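Local structure of autophagy-related protein 9 (Schizosaccharomyces pombe, 7D0I) at residues A[339-344]-A[467-472]; A[180-185]-A[389-394]; A[189-194]-A[300-305]; A[201-206]-A[277-282]. The protein scrambles phospholipids between the two membrane leaflets through its homotrimeric central pore, supplying and redistributing lipid for the growing autophagosome. The protein carries 1 engineered substitution. All coordinates share one frame; numbering follows the deposited sequence.

Interaction 1 (A[339-344]-A[467-472]). With LMN (Lauryl Maltose Neopentyl Glycol), chain G.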
# COMPACT_ATOMS: atom_id res chain seq x y z
N ILE A 339 -26.25 1.96 -21.07
CA ILE A 339 -27.62 1.97 -20.58
C ILE A 339 -27.87 3.21 -19.73
O ILE A 339 -28.96 3.78 -19.77
CB ILE A 339 -27.91 0.67 -19.82
CG1 ILE A 339 -27.89 -0.49 -20.80
CG2 ILE A 339 -29.24 0.75 -19.15
CD1 ILE A 339 -27.90 -1.83 -20.15
N ALA A 340 -26.87 3.65 -18.98
CA ALA A 340 -27.01 4.90 -18.25
C ALA A 340 -27.16 6.08 -19.19
O ALA A 340 -27.94 7.00 -18.93
CB ALA A 340 -25.82 5.10 -17.32
N ASN A 341 -26.41 6.09 -20.30
CA ASN A 341 -26.54 7.18 -21.26
C ASN A 341 -27.87 7.16 -21.97
O ASN A 341 -28.35 8.21 -22.42
CB ASN A 341 -25.42 7.13 -22.29
CG ASN A 341 -24.14 7.73 -21.79
OD1 ASN A 341 -23.76 8.82 -22.19
ND2 ASN A 341 -23.47 7.02 -20.91
N ARG A 342 -28.49 5.99 -22.11
CA ARG A 342 -29.78 5.92 -22.78
C ARG A 342 -30.93 6.22 -21.84
O ARG A 342 -31.95 6.76 -22.27
CB ARG A 342 -29.97 4.55 -23.42
CG ARG A 342 -28.89 4.18 -24.41
CD ARG A 342 -29.24 2.94 -25.18
NE ARG A 342 -30.08 3.25 -26.33
CZ ARG A 342 -29.62 3.32 -27.58
NH1 ARG A 342 -28.35 3.10 -27.83
NH2 ARG A 342 -30.45 3.62 -28.57
N ILE A 343 -30.81 5.87 -20.56
CA ILE A 343 -31.85 6.21 -19.60
C ILE A 343 -31.83 7.69 -19.29
O ILE A 343 -32.88 8.34 -19.21
CB ILE A 343 -31.69 5.37 -18.32
CG1 ILE A 343 -31.86 3.89 -18.61
CG2 ILE A 343 -32.70 5.80 -17.29
CD1 ILE A 343 -31.53 3.03 -17.44
N MET A 344 -30.64 8.26 -19.12
CA MET A 344 -30.49 9.65 -18.73
C MET A 344 -30.16 10.55 -19.91
O MET A 344 -29.43 11.52 -19.75
CB MET A 344 -29.40 9.78 -17.67
CG MET A 344 -29.74 9.16 -16.35
SD MET A 344 -28.65 9.76 -15.08
CE MET A 344 -28.97 11.51 -15.17
N GLU A 467 -24.68 14.45 -10.90
CA GLU A 467 -23.68 14.18 -11.92
C GLU A 467 -24.34 13.58 -13.14
O GLU A 467 -25.47 13.11 -13.10
CB GLU A 467 -22.61 13.24 -11.38
CG GLU A 467 -21.77 13.85 -10.30
CD GLU A 467 -20.82 12.88 -9.68
OE1 GLU A 467 -21.05 11.66 -9.81
OE2 GLU A 467 -19.83 13.33 -9.07
N TYR A 468 -23.61 13.61 -14.25
CA TYR A 468 -24.13 13.05 -15.48
C TYR A 468 -24.10 11.54 -15.43
O TYR A 468 -23.20 10.94 -14.83
CB TYR A 468 -23.33 13.55 -16.67
CG TYR A 468 -23.30 15.05 -16.80
CD1 TYR A 468 -22.27 15.78 -16.27
CD2 TYR A 468 -24.31 15.72 -17.45
CE1 TYR A 468 -22.24 17.13 -16.39
CE2 TYR A 468 -24.28 17.08 -17.58
CZ TYR A 468 -23.24 17.78 -17.04
OH TYR A 468 -23.20 19.14 -17.14
N ASN A 469 -25.10 10.92 -16.04
CA ASN A 469 -25.26 9.47 -16.11
C ASN A 469 -25.32 8.82 -14.74
O ASN A 469 -25.22 7.59 -14.64
CB ASN A 469 -24.15 8.83 -16.94
CG ASN A 469 -24.09 9.38 -18.33
OD1 ASN A 469 -25.11 9.78 -18.88
ND2 ASN A 469 -22.91 9.42 -18.90
N GLU A 470 -25.50 9.59 -13.68
CA GLU A 470 -25.73 9.05 -12.35
C GLU A 470 -27.22 8.79 -12.20
O GLU A 470 -28.00 9.73 -12.05
CB GLU A 470 -25.23 10.00 -11.26
CG GLU A 470 -25.74 9.65 -9.90
CD GLU A 470 -24.93 10.29 -8.81
OE1 GLU A 470 -24.12 9.57 -8.19
OE2 GLU A 470 -25.11 11.50 -8.57
N LEU A 471 -27.61 7.53 -12.26
CA LEU A 471 -29.01 7.17 -12.20
C LEU A 471 -29.62 7.64 -10.89
O LEU A 471 -28.93 7.89 -9.91
CB LEU A 471 -29.18 5.67 -12.38
CG LEU A 471 -28.90 5.18 -13.80
CD1 LEU A 471 -28.90 3.69 -13.84
CD2 LEU A 471 -29.93 5.72 -14.74
N GLN A 472 -30.95 7.77 -10.89
CA GLN A 472 -31.62 8.46 -9.79
C GLN A 472 -31.36 7.79 -8.45
O GLN A 472 -31.15 8.48 -7.45
CB GLN A 472 -33.12 8.52 -10.05
CG GLN A 472 -33.89 9.21 -8.96
CD GLN A 472 -33.74 10.71 -9.01
OE1 GLN A 472 -34.04 11.33 -10.02
NE2 GLN A 472 -33.29 11.29 -7.92
C1 LMN G . -43.36 13.12 -13.09
O1 LMN G . -44.60 13.36 -13.47
C2 LMN G . -43.25 11.75 -12.39
O2 LMN G . -43.76 10.74 -13.25
C3 LMN G . -41.82 11.45 -12.07
O3 LMN G . -41.76 10.16 -11.38
C4 LMN G . -41.18 12.48 -11.24
O4 LMN G . -39.70 12.25 -11.28
C5 LMN G . -41.44 13.88 -11.70
O5 LMN G . -42.85 14.15 -12.05
C6 LMN G . -41.02 14.87 -10.60
O6 LMN G . -41.21 14.28 -9.33
CAA LMN G . -54.57 20.64 -11.86
CAB LMN G . -50.60 22.52 -15.04
OAI LMN G . -36.60 13.52 -6.58
OAJ LMN G . -35.95 14.33 -11.31
OAL LMN G . -39.77 12.25 -19.46
OAN LMN G . -39.61 15.94 -15.88
OAP LMN G . -41.72 15.83 -17.22
OAQ LMN G . -36.96 10.32 -6.96
OAR LMN G . -34.49 12.57 -12.93
OAS LMN G . -38.22 8.56 -8.70
OAT LMN G . -36.28 10.18 -13.03
OAU LMN G . -38.16 10.18 -11.47
OAV LMN G . -37.33 11.47 -16.03
CAW LMN G . -54.02 19.20 -11.99
CAX LMN G . -49.24 21.99 -14.54
CAY LMN G . -52.51 19.21 -11.67
CAZ LMN G . -48.20 22.21 -15.67
CBA LMN G . -51.73 18.49 -12.80
CBB LMN G . -47.71 20.84 -16.21
CBC LMN G . -50.26 18.98 -12.79
CBD LMN G . -47.26 21.03 -17.68
CBE LMN G . -49.50 18.39 -14.02
CBF LMN G . -47.24 19.67 -18.42
CBG LMN G . -49.84 16.87 -14.16
CBH LMN G . -46.68 18.58 -17.46
CBI LMN G . -48.87 16.24 -15.22
CBJ LMN G . -46.79 17.19 -18.16
CBK LMN G . -47.58 15.73 -14.49
CBL LMN G . -45.71 16.23 -17.56
CBM LMN G . -37.79 13.18 -7.24
CBN LMN G . -36.64 14.80 -12.45
CBP LMN G . -39.29 12.98 -18.34
CBQ LMN G . -46.97 14.53 -15.31
CBR LMN G . -45.12 16.12 -16.10
CBS LMN G . -44.78 14.70 -13.97
CBT LMN G . -44.80 13.53 -16.33
OBV LMN G . -43.67 13.97 -17.10
OBX LMN G . -41.60 13.06 -17.61
OBY LMN G . -38.15 12.69 -9.60
OBZ LMN G . -37.61 13.86 -14.46
OCB LMN G . -39.63 12.63 -14.82
CCC LMN G . -37.47 12.23 -8.36
CCD LMN G . -36.38 13.90 -13.63
CCF LMN G . -40.21 12.76 -17.17
CCH LMN G . -40.42 14.76 -15.53
CCJ LMN G . -42.42 13.65 -16.56
CCL LMN G . -41.79 14.94 -16.09
CCM LMN G . -45.41 14.72 -15.44
CCN LMN G . -37.88 10.81 -7.95
CCO LMN G . -35.93 12.54 -13.08
CCQ LMN G . -39.68 13.56 -15.96
CCR LMN G . -39.24 11.80 -10.05
CCS LMN G . -38.39 12.63 -14.19
CCT LMN G . -37.86 9.91 -9.13
CCU LMN G . -36.27 11.35 -13.91
CCV LMN G . -38.80 10.34 -10.20
CCW LMN G . -37.58 11.41 -14.61
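Met344 and Ala340, near the C-terminal end of helix 336-343, lie against a type II beta turn from Glu467 to Glu470, an example of how a tight turn can dock on a helix end. At the start of the turn, Glu467 comes near with its backbone O, 4.4 Å from Met344 CE, while its carboxylate turns to His577. Asn469 closes on the helix: its O meets Ala340 CB at 3.7 Å, and its amide crosses that of Asn341 with the planes 52° apart. The two amides are held from elsewhere, Asn469 OD1 by Asn348 and Asn341 ND2 by Tyr337 O. Next, the Glu470 carbonyl O lies next to Met344 SD, whereas its carboxylate reaches Arg478. Leu471, at the N-cap position of helix 472-480, rests CD2 against both Ile343 CG2 and Met344 CG, 3.8 Å from each. Gln472 bonds Asp476 OD1 through NE2, and its OE1 accepts from OAR of the lauryl maltose neopentyl glycol at 3.2 Å. A leucine in its place would probably leave that hydroxyl without its acceptor and Asp476 without its amide partner. CG of Gln472 stands opposite the backbone N (chi1 180°), and a bend at chi2 brings OE1 to OAR.

Interaction 2 (A[180-185]-A[389-394])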
# COMPACT_ATOMS: atom_id res chain seq x y z
N VAL A 180 -38.32 -4.10 -30.46
CA VAL A 180 -38.61 -2.86 -29.75
C VAL A 180 -38.43 -1.66 -30.67
O VAL A 180 -39.37 -0.87 -30.87
CB VAL A 180 -37.73 -2.73 -28.49
CG1 VAL A 180 -38.32 -3.56 -27.36
CG2 VAL A 180 -36.31 -3.19 -28.76
N GLU A 181 -37.24 -1.49 -31.23
CA GLU A 181 -36.87 -0.36 -32.09
C GLU A 181 -37.03 0.98 -31.39
O GLU A 181 -36.92 2.03 -32.03
CB GLU A 181 -37.66 -0.37 -33.40
CG GLU A 181 -37.61 -1.69 -34.16
CD GLU A 181 -36.25 -1.98 -34.75
OE1 GLU A 181 -35.48 -1.03 -35.00
OE2 GLU A 181 -35.94 -3.17 -34.98
N ASN A 182 -37.29 0.97 -30.08
CA ASN A 182 -37.41 2.15 -29.24
C ASN A 182 -36.64 1.92 -27.94
O ASN A 182 -37.16 2.08 -26.84
CB ASN A 182 -38.87 2.48 -28.96
CG ASN A 182 -39.05 3.86 -28.37
OD1 ASN A 182 -38.09 4.60 -28.17
ND2 ASN A 182 -40.30 4.23 -28.10
N LEU A 183 -35.38 1.51 -28.09
CA LEU A 183 -34.60 1.01 -26.96
C LEU A 183 -34.54 1.98 -25.79
O LEU A 183 -34.48 1.55 -24.64
CB LEU A 183 -33.19 0.67 -27.43
CG LEU A 183 -32.29 0.01 -26.40
CD1 LEU A 183 -32.93 -1.25 -25.89
CD2 LEU A 183 -30.94 -0.29 -27.00
N ASP A 184 -34.55 3.28 -26.06
CA ASP A 184 -34.42 4.24 -24.97
C ASP A 184 -35.60 4.16 -24.01
O ASP A 184 -35.42 4.05 -22.80
CB ASP A 184 -34.27 5.66 -25.52
CG ASP A 184 -32.84 5.99 -25.87
OD1 ASP A 184 -31.99 5.08 -25.84
OD2 ASP A 184 -32.56 7.17 -26.16
N SER A 185 -36.82 4.23 -24.54
CA SER A 185 -37.98 4.17 -23.67
C SER A 185 -38.12 2.81 -23.02
O SER A 185 -38.58 2.71 -21.88
CB SER A 185 -39.25 4.52 -24.44
OG SER A 185 -39.60 3.47 -25.32
N ASP A 389 -37.29 13.36 -30.48
CA ASP A 389 -38.25 12.59 -31.25
C ASP A 389 -39.31 11.97 -30.35
O ASP A 389 -39.19 11.94 -29.12
CB ASP A 389 -37.56 11.48 -32.03
CG ASP A 389 -36.91 11.96 -33.30
OD1 ASP A 389 -37.48 12.85 -33.96
OD2 ASP A 389 -35.82 11.45 -33.64
N GLU A 390 -40.37 11.46 -30.98
CA GLU A 390 -41.23 10.52 -30.28
C GLU A 390 -40.48 9.23 -29.99
O GLU A 390 -40.72 8.59 -28.96
CB GLU A 390 -42.50 10.25 -31.09
CG GLU A 390 -42.28 10.19 -32.59
CD GLU A 390 -41.71 8.86 -33.06
OE1 GLU A 390 -41.83 7.86 -32.32
OE2 GLU A 390 -41.13 8.82 -34.17
N GLN A 391 -39.56 8.85 -30.87
CA GLN A 391 -38.69 7.71 -30.63
C GLN A 391 -37.61 8.02 -29.60
O GLN A 391 -36.88 7.11 -29.20
CB GLN A 391 -38.06 7.26 -31.95
CG GLN A 391 -37.55 5.84 -31.97
CD GLN A 391 -36.05 5.76 -31.85
OE1 GLN A 391 -35.39 6.76 -31.57
NE2 GLN A 391 -35.50 4.57 -32.08
N GLY A 392 -37.49 9.28 -29.18
CA GLY A 392 -36.63 9.64 -28.08
C GLY A 392 -35.19 9.91 -28.46
O GLY A 392 -34.27 9.31 -27.89
N GLN A 393 -34.97 10.79 -29.43
CA GLN A 393 -33.61 11.13 -29.82
C GLN A 393 -33.61 12.50 -30.47
O GLN A 393 -34.62 12.92 -31.04
CB GLN A 393 -33.02 10.08 -30.75
CG GLN A 393 -31.51 10.02 -30.74
CD GLN A 393 -30.99 8.60 -30.84
OE1 GLN A 393 -31.73 7.65 -30.62
NE2 GLN A 393 -29.72 8.46 -31.18
N LEU A 394 -32.48 13.18 -30.38
CA LEU A 394 -32.37 14.56 -30.85
C LEU A 394 -32.79 14.67 -32.30
O LEU A 394 -32.20 14.03 -33.18
CB LEU A 394 -30.93 15.04 -30.67
CG LEU A 394 -30.64 16.48 -31.06
CD1 LEU A 394 -31.36 17.40 -30.14
CD2 LEU A 394 -29.16 16.76 -31.02
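Gln391 reaches across to the backbone of Glu181, joining the tight bend at 389-393 to the residues that lead into helix 183-195. This is a surface contact between a loop and a helix N terminus, and it shows how one long amide side chain can tie a loop to the backbone of a neighbouring segment. Gln391 starts with CG trans to its own N (chi1 -158°) and then bends at chi2, which swings the amide toward the other segment. NE2 donates to Glu181 O at 2.9 Å with an N-H...O angle of 156°. The acceptor lies near the plane of the glutamine amide, while the donor sits tilted out of the Glu181 carbonyl plane. Cut back to alanine, this residue would probably leave Glu181 O without its donor and open a gap beside it. Beside this bridge, Asp184 points its CB toward Gly392, a residue of positive phi without a side chain to intervene. Its OD2 comes within 3.2 Å of Gly392 O, but two acceptors do not bond, and the carboxylate is claimed instead by salt bridges, OD1 to Arg342 and OD2 to Arg345. The bend itself is held by Asp389 N bonding to Gln393 O at 2.8 Å. On the helix side, Ser185 turns back to the N-cap residue, and its OG donates in the carbonyl plane to a lone pair of Asn182 O at 3.2 Å.

Interaction 3 (A[189-194]-A[300-305])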
# COMPACT_ATOMS: atom_id res chain seq x y z
N GLN A 189 -38.24 2.26 -19.03
CA GLN A 189 -39.31 1.55 -18.35
C GLN A 189 -38.76 0.42 -17.50
O GLN A 189 -39.27 0.17 -16.40
CB GLN A 189 -40.32 1.02 -19.36
CG GLN A 189 -41.19 2.08 -19.95
CD GLN A 189 -42.12 1.53 -21.00
OE1 GLN A 189 -42.27 0.32 -21.12
NE2 GLN A 189 -42.74 2.41 -21.77
N VAL A 190 -37.74 -0.28 -17.98
CA VAL A 190 -37.05 -1.25 -17.15
C VAL A 190 -36.55 -0.59 -15.87
O VAL A 190 -36.73 -1.12 -14.77
CB VAL A 190 -35.90 -1.91 -17.94
CG1 VAL A 190 -34.97 -2.62 -17.00
CG2 VAL A 190 -36.44 -2.87 -18.95
N TYR A 191 -35.96 0.59 -16.00
CA TYR A 191 -35.40 1.25 -14.83
C TYR A 191 -36.48 1.72 -13.87
O TYR A 191 -36.33 1.59 -12.66
CB TYR A 191 -34.52 2.42 -15.25
CG TYR A 191 -33.93 3.13 -14.08
CD1 TYR A 191 -32.90 2.56 -13.36
CD2 TYR A 191 -34.40 4.36 -13.67
CE1 TYR A 191 -32.37 3.20 -12.28
CE2 TYR A 191 -33.86 5.00 -12.60
CZ TYR A 191 -32.85 4.41 -11.91
OH TYR A 191 -32.31 5.04 -10.83
N THR A 192 -37.58 2.28 -14.39
CA THR A 192 -38.62 2.73 -13.48
C THR A 192 -39.42 1.59 -12.90
O THR A 192 -40.08 1.76 -11.87
CB THR A 192 -39.56 3.71 -14.17
OG1 THR A 192 -40.26 3.03 -15.22
CG2 THR A 192 -38.78 4.85 -14.74
N TYR A 193 -39.40 0.42 -13.53
CA TYR A 193 -39.96 -0.76 -12.87
C TYR A 193 -39.03 -1.27 -11.79
O TYR A 193 -39.49 -1.80 -10.79
CB TYR A 193 -40.23 -1.86 -13.89
CG TYR A 193 -40.96 -3.04 -13.32
CD1 TYR A 193 -42.34 -3.06 -13.26
CD2 TYR A 193 -40.27 -4.13 -12.83
CE1 TYR A 193 -43.01 -4.13 -12.74
CE2 TYR A 193 -40.93 -5.20 -12.30
CZ TYR A 193 -42.30 -5.20 -12.25
OH TYR A 193 -42.97 -6.27 -11.72
N TYR A 194 -37.72 -1.11 -11.98
CA TYR A 194 -36.79 -1.46 -10.91
C TYR A 194 -36.95 -0.54 -9.72
O TYR A 194 -37.11 -1.00 -8.58
CB TYR A 194 -35.36 -1.41 -11.43
CG TYR A 194 -34.37 -1.37 -10.31
CD1 TYR A 194 -34.23 -2.44 -9.45
CD2 TYR A 194 -33.57 -0.27 -10.11
CE1 TYR A 194 -33.33 -2.41 -8.43
CE2 TYR A 194 -32.66 -0.23 -9.09
CZ TYR A 194 -32.55 -1.30 -8.26
OH TYR A 194 -31.64 -1.27 -7.23
N VAL A 300 -33.30 -6.46 -4.77
CA VAL A 300 -32.29 -6.66 -5.80
C VAL A 300 -31.64 -5.33 -6.14
O VAL A 300 -32.26 -4.26 -6.02
CB VAL A 300 -32.90 -7.33 -7.04
CG1 VAL A 300 -33.92 -6.42 -7.69
CG2 VAL A 300 -31.84 -7.74 -8.03
N SER A 301 -30.38 -5.38 -6.54
CA SER A 301 -29.64 -4.18 -6.90
C SER A 301 -29.74 -3.91 -8.39
O SER A 301 -30.21 -4.74 -9.17
CB SER A 301 -28.18 -4.32 -6.48
OG SER A 301 -27.61 -5.48 -7.05
N TRP A 302 -29.28 -2.73 -8.80
CA TRP A 302 -29.28 -2.41 -10.22
C TRP A 302 -28.15 -3.11 -10.95
O TRP A 302 -28.29 -3.40 -12.14
CB TRP A 302 -29.17 -0.90 -10.42
CG TRP A 302 -29.15 -0.49 -11.85
CD1 TRP A 302 -28.13 0.11 -12.51
CD2 TRP A 302 -30.21 -0.64 -12.80
NE1 TRP A 302 -28.47 0.34 -13.81
CE2 TRP A 302 -29.75 -0.11 -14.01
CE3 TRP A 302 -31.50 -1.16 -12.74
CZ2 TRP A 302 -30.53 -0.10 -15.15
CZ3 TRP A 302 -32.26 -1.15 -13.87
CH2 TRP A 302 -31.78 -0.62 -15.06
N GLN A 303 -27.04 -3.38 -10.28
CA GLN A 303 -25.97 -4.12 -10.94
C GLN A 303 -26.39 -5.54 -11.26
O GLN A 303 -25.98 -6.09 -12.28
CB GLN A 303 -24.72 -4.11 -10.07
CG GLN A 303 -24.10 -2.73 -9.89
CD GLN A 303 -24.74 -1.95 -8.77
OE1 GLN A 303 -25.83 -2.27 -8.31
NE2 GLN A 303 -24.05 -0.91 -8.31
N ARG A 304 -27.23 -6.15 -10.42
CA ARG A 304 -27.73 -7.48 -10.72
C ARG A 304 -28.67 -7.45 -11.92
O ARG A 304 -28.63 -8.35 -12.77
CB ARG A 304 -28.43 -8.06 -9.49
CG ARG A 304 -29.09 -9.41 -9.70
CD ARG A 304 -28.09 -10.54 -9.89
NE ARG A 304 -27.21 -10.71 -8.74
CZ ARG A 304 -25.89 -10.54 -8.77
NH1 ARG A 304 -25.29 -10.20 -9.90
NH2 ARG A 304 -25.17 -10.72 -7.68
N VAL A 305 -29.52 -6.43 -12.00
CA VAL A 305 -30.39 -6.29 -13.17
C VAL A 305 -29.57 -6.07 -14.42
O VAL A 305 -29.87 -6.62 -15.48
CB VAL A 305 -31.40 -5.15 -12.95
CG1 VAL A 305 -32.32 -5.04 -14.14
CG2 VAL A 305 -32.20 -5.38 -11.69
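Tyr194 and Trp302 mark the closest backbone approach, their CA atoms 7.6 Å apart, where helix 183-195 meets the first turn of helix 302-312. Across that separation large side chains meet, three aromatic rings among them. With CG opposite its backbone N (chi1 179°), Trp302 carries its indole out to meet both tyrosines. Tyr191 turns its edge to one indole face: CD1 lies 3.8 Å from Trp302 CH2, and the planes are almost perpendicular at 89°, a T-shaped pair. Tyr194 meets the indole differently, with CD2 3.5 Å from Trp302 CE3 in an oblique meeting, the ring planes 41° apart. Val190 CG1 touches the rim of the indole at CH2, while Val305 CG2 approaches Tyr194 CD1 at 4.2 Å. The far end of Tyr194 reaches the residues before helix 302-312, where its OH makes a weak hydrogen bond to Val300 O, which lies at the edge of the phenol ring and near its plane. Ser301, the N-cap of that helix, accepts weakly from Arg304 N through its OG. His473 enlarges the assembly of rings, hydrogen-bonding Tyr191 OH and meeting Tyr194 edge-to-face. Val300 also packs on His588 of the second subunit, so the contact lies close to a subunit interface. Together Tyr191, Tyr194 and Trp302 form a largely buried aromatic cluster, joining the helix that precedes the first transmembrane helix to helix 302-312, probably on the cytoplasmic side.

Interaction 4 (A[201-206]-A[277-282])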
# COMPACT_ATOMS: atom_id res chain seq x y z
N CYS A 201 -45.61 -3.03 -5.66
CA CYS A 201 -45.31 -1.78 -4.98
C CYS A 201 -45.74 -0.58 -5.80
O CYS A 201 -46.23 0.41 -5.25
CB CYS A 201 -43.82 -1.71 -4.67
SG CYS A 201 -43.35 -0.28 -3.69
N ILE A 202 -45.59 -0.65 -7.13
CA ILE A 202 -45.99 0.47 -7.97
C ILE A 202 -47.49 0.70 -7.87
O ILE A 202 -47.95 1.84 -7.71
CB ILE A 202 -45.56 0.23 -9.43
CG1 ILE A 202 -44.04 0.23 -9.53
CG2 ILE A 202 -46.12 1.30 -10.31
CD1 ILE A 202 -43.55 -0.14 -10.89
N ILE A 203 -48.27 -0.37 -7.96
CA ILE A 203 -49.72 -0.24 -7.89
C ILE A 203 -50.14 0.26 -6.51
O ILE A 203 -51.04 1.10 -6.40
CB ILE A 203 -50.40 -1.58 -8.23
CG1 ILE A 203 -50.16 -1.94 -9.69
CG2 ILE A 203 -51.87 -1.51 -7.95
CD1 ILE A 203 -50.69 -0.91 -10.65
N VAL A 204 -49.51 -0.25 -5.46
CA VAL A 204 -49.86 0.19 -4.11
C VAL A 204 -49.58 1.68 -3.94
O VAL A 204 -50.39 2.42 -3.37
CB VAL A 204 -49.13 -0.65 -3.06
CG1 VAL A 204 -49.30 -0.05 -1.69
CG2 VAL A 204 -49.66 -2.06 -3.07
N HIS A 205 -48.42 2.14 -4.42
CA HIS A 205 -48.08 3.55 -4.27
C HIS A 205 -49.03 4.43 -5.06
O HIS A 205 -49.49 5.46 -4.55
CB HIS A 205 -46.64 3.79 -4.71
CG HIS A 205 -45.64 3.48 -3.65
ND1 HIS A 205 -45.35 2.20 -3.25
CD2 HIS A 205 -44.83 4.29 -2.93
CE1 HIS A 205 -44.43 2.23 -2.31
NE2 HIS A 205 -44.09 3.49 -2.10
N ARG A 206 -49.35 4.06 -6.30
CA ARG A 206 -50.28 4.86 -7.09
C ARG A 206 -51.66 4.88 -6.44
O ARG A 206 -52.33 5.93 -6.42
CB ARG A 206 -50.36 4.32 -8.51
CG ARG A 206 -49.05 4.39 -9.26
CD ARG A 206 -49.23 3.92 -10.68
NE ARG A 206 -48.03 4.12 -11.47
CZ ARG A 206 -47.93 3.83 -12.76
NH1 ARG A 206 -48.97 3.33 -13.41
NH2 ARG A 206 -46.79 4.05 -13.40
N PRO A 277 -51.46 -2.10 -17.95
CA PRO A 277 -50.99 -3.18 -18.85
C PRO A 277 -49.52 -3.11 -19.20
O PRO A 277 -48.87 -4.15 -19.34
CB PRO A 277 -51.87 -3.00 -20.09
CG PRO A 277 -53.10 -2.38 -19.57
CD PRO A 277 -52.65 -1.43 -18.50
N ARG A 278 -48.97 -1.91 -19.38
CA ARG A 278 -47.54 -1.78 -19.63
C ARG A 278 -46.74 -2.30 -18.44
O ARG A 278 -45.70 -2.95 -18.61
CB ARG A 278 -47.20 -0.33 -19.92
CG ARG A 278 -45.73 -0.07 -20.15
CD ARG A 278 -45.43 1.41 -20.06
NE ARG A 278 -45.83 1.98 -18.77
CZ ARG A 278 -45.11 1.88 -17.66
NH1 ARG A 278 -45.54 2.43 -16.54
NH2 ARG A 278 -43.95 1.22 -17.67
N LEU A 279 -47.22 -2.02 -17.22
CA LEU A 279 -46.60 -2.60 -16.04
C LEU A 279 -46.63 -4.11 -16.09
O LEU A 279 -45.67 -4.77 -15.69
CB LEU A 279 -47.30 -2.10 -14.78
CG LEU A 279 -46.99 -0.68 -14.34
CD1 LEU A 279 -47.70 -0.39 -13.05
CD2 LEU A 279 -45.51 -0.54 -14.18
N TRP A 280 -47.74 -4.69 -16.56
CA TRP A 280 -47.78 -6.15 -16.63
C TRP A 280 -46.79 -6.69 -17.65
O TRP A 280 -46.13 -7.71 -17.40
CB TRP A 280 -49.19 -6.63 -16.97
CG TRP A 280 -49.30 -8.11 -16.80
CD1 TRP A 280 -49.07 -9.06 -17.74
CD2 TRP A 280 -49.63 -8.80 -15.60
NE1 TRP A 280 -49.26 -10.31 -17.20
CE2 TRP A 280 -49.60 -10.18 -15.89
CE3 TRP A 280 -49.96 -8.39 -14.30
CZ2 TRP A 280 -49.89 -11.14 -14.93
CZ3 TRP A 280 -50.25 -9.35 -13.36
CH2 TRP A 280 -50.21 -10.71 -13.68
N GLN A 281 -46.68 -6.03 -18.80
CA GLN A 281 -45.69 -6.44 -19.79
C GLN A 281 -44.29 -6.41 -19.19
O GLN A 281 -43.50 -7.34 -19.39
CB GLN A 281 -45.76 -5.54 -21.02
CG GLN A 281 -47.08 -5.57 -21.75
CD GLN A 281 -47.26 -6.82 -22.57
OE1 GLN A 281 -46.31 -7.57 -22.80
NE2 GLN A 281 -48.48 -7.06 -23.03
N MET A 282 -43.98 -5.36 -18.44
CA MET A 282 -42.64 -5.25 -17.86
C MET A 282 -42.42 -6.27 -16.75
O MET A 282 -41.32 -6.79 -16.60
CB MET A 282 -42.40 -3.84 -17.35
CG MET A 282 -40.97 -3.58 -16.91
SD MET A 282 -39.77 -3.98 -18.18
CE MET A 282 -40.29 -2.87 -19.47
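Leu279 is where Ile202, Ile203 and Arg206 converge, and it shows how a single branched side chain can carry the contact between two well-separated helices. On this tight side, its CD1 meets Ile202 CG2 at 3.6 Å and Ile203 CD1 at 3.9 Å, while CD2 lies against Ile202 CD1. Leu279 holds CG trans to its carbonyl carbon (chi1 -76°), and from there both methyls reach the neighbouring helix. CD1 also sits over one face of the Arg206 guanidinium, toward its rim, 3.9 Å from NH1. The helices run nearly antiparallel, with short-segment axes at 157° and 11.7 Å apart at closest approach. They belong to a transmembrane hairpin, helices 198-223 and 253-289, the contact lying at what is inferred to be its cytoplasmic end, where the first helix enters the membrane at about Arg206. The other side of the contact is polar and looser. Arg206 runs out extended and Arg278 bends at chi3; the two chains cross at about a right angle and Arg206 NH2 comes in at the edge of the Arg278 guanidinium, 3.7 Å from NH1. Asp275 reconciles the like charges, since its OD1 makes salt bridges to Arg206 NH1 and Arg278 NH1 alike. Away from the interface with helix 253-289, Cys201 and Val204 pack on Asn497 of the second subunit, and His205 ND1 donates to Cys201 O at 2.8 Å from above the carbonyl plane.

From the N terminus, residues 180-185, 189-194 and 201-206 open interactions 2, 3 and 4 in turn. Interaction 4 closes first, at 277-282, across the transmembrane hairpin; interaction 3 encloses it, closing at 300-305, and interaction 2 encloses both, closing at 389-394. Interaction 1 opens at 339-344, within the span of interaction 2, and closes beyond it at 467-472, so these two cross, and the salt bridge of Arg342 with Asp184 joins them. Interactions 3 and 1 follow in series but touch, with Leu471 packed on Trp302. Interactions 3 and 4 meet where Val190 and Tyr193 pack on Met282. Helix 183-195 thus links the hairpin to helices that are probably cytoplasmic.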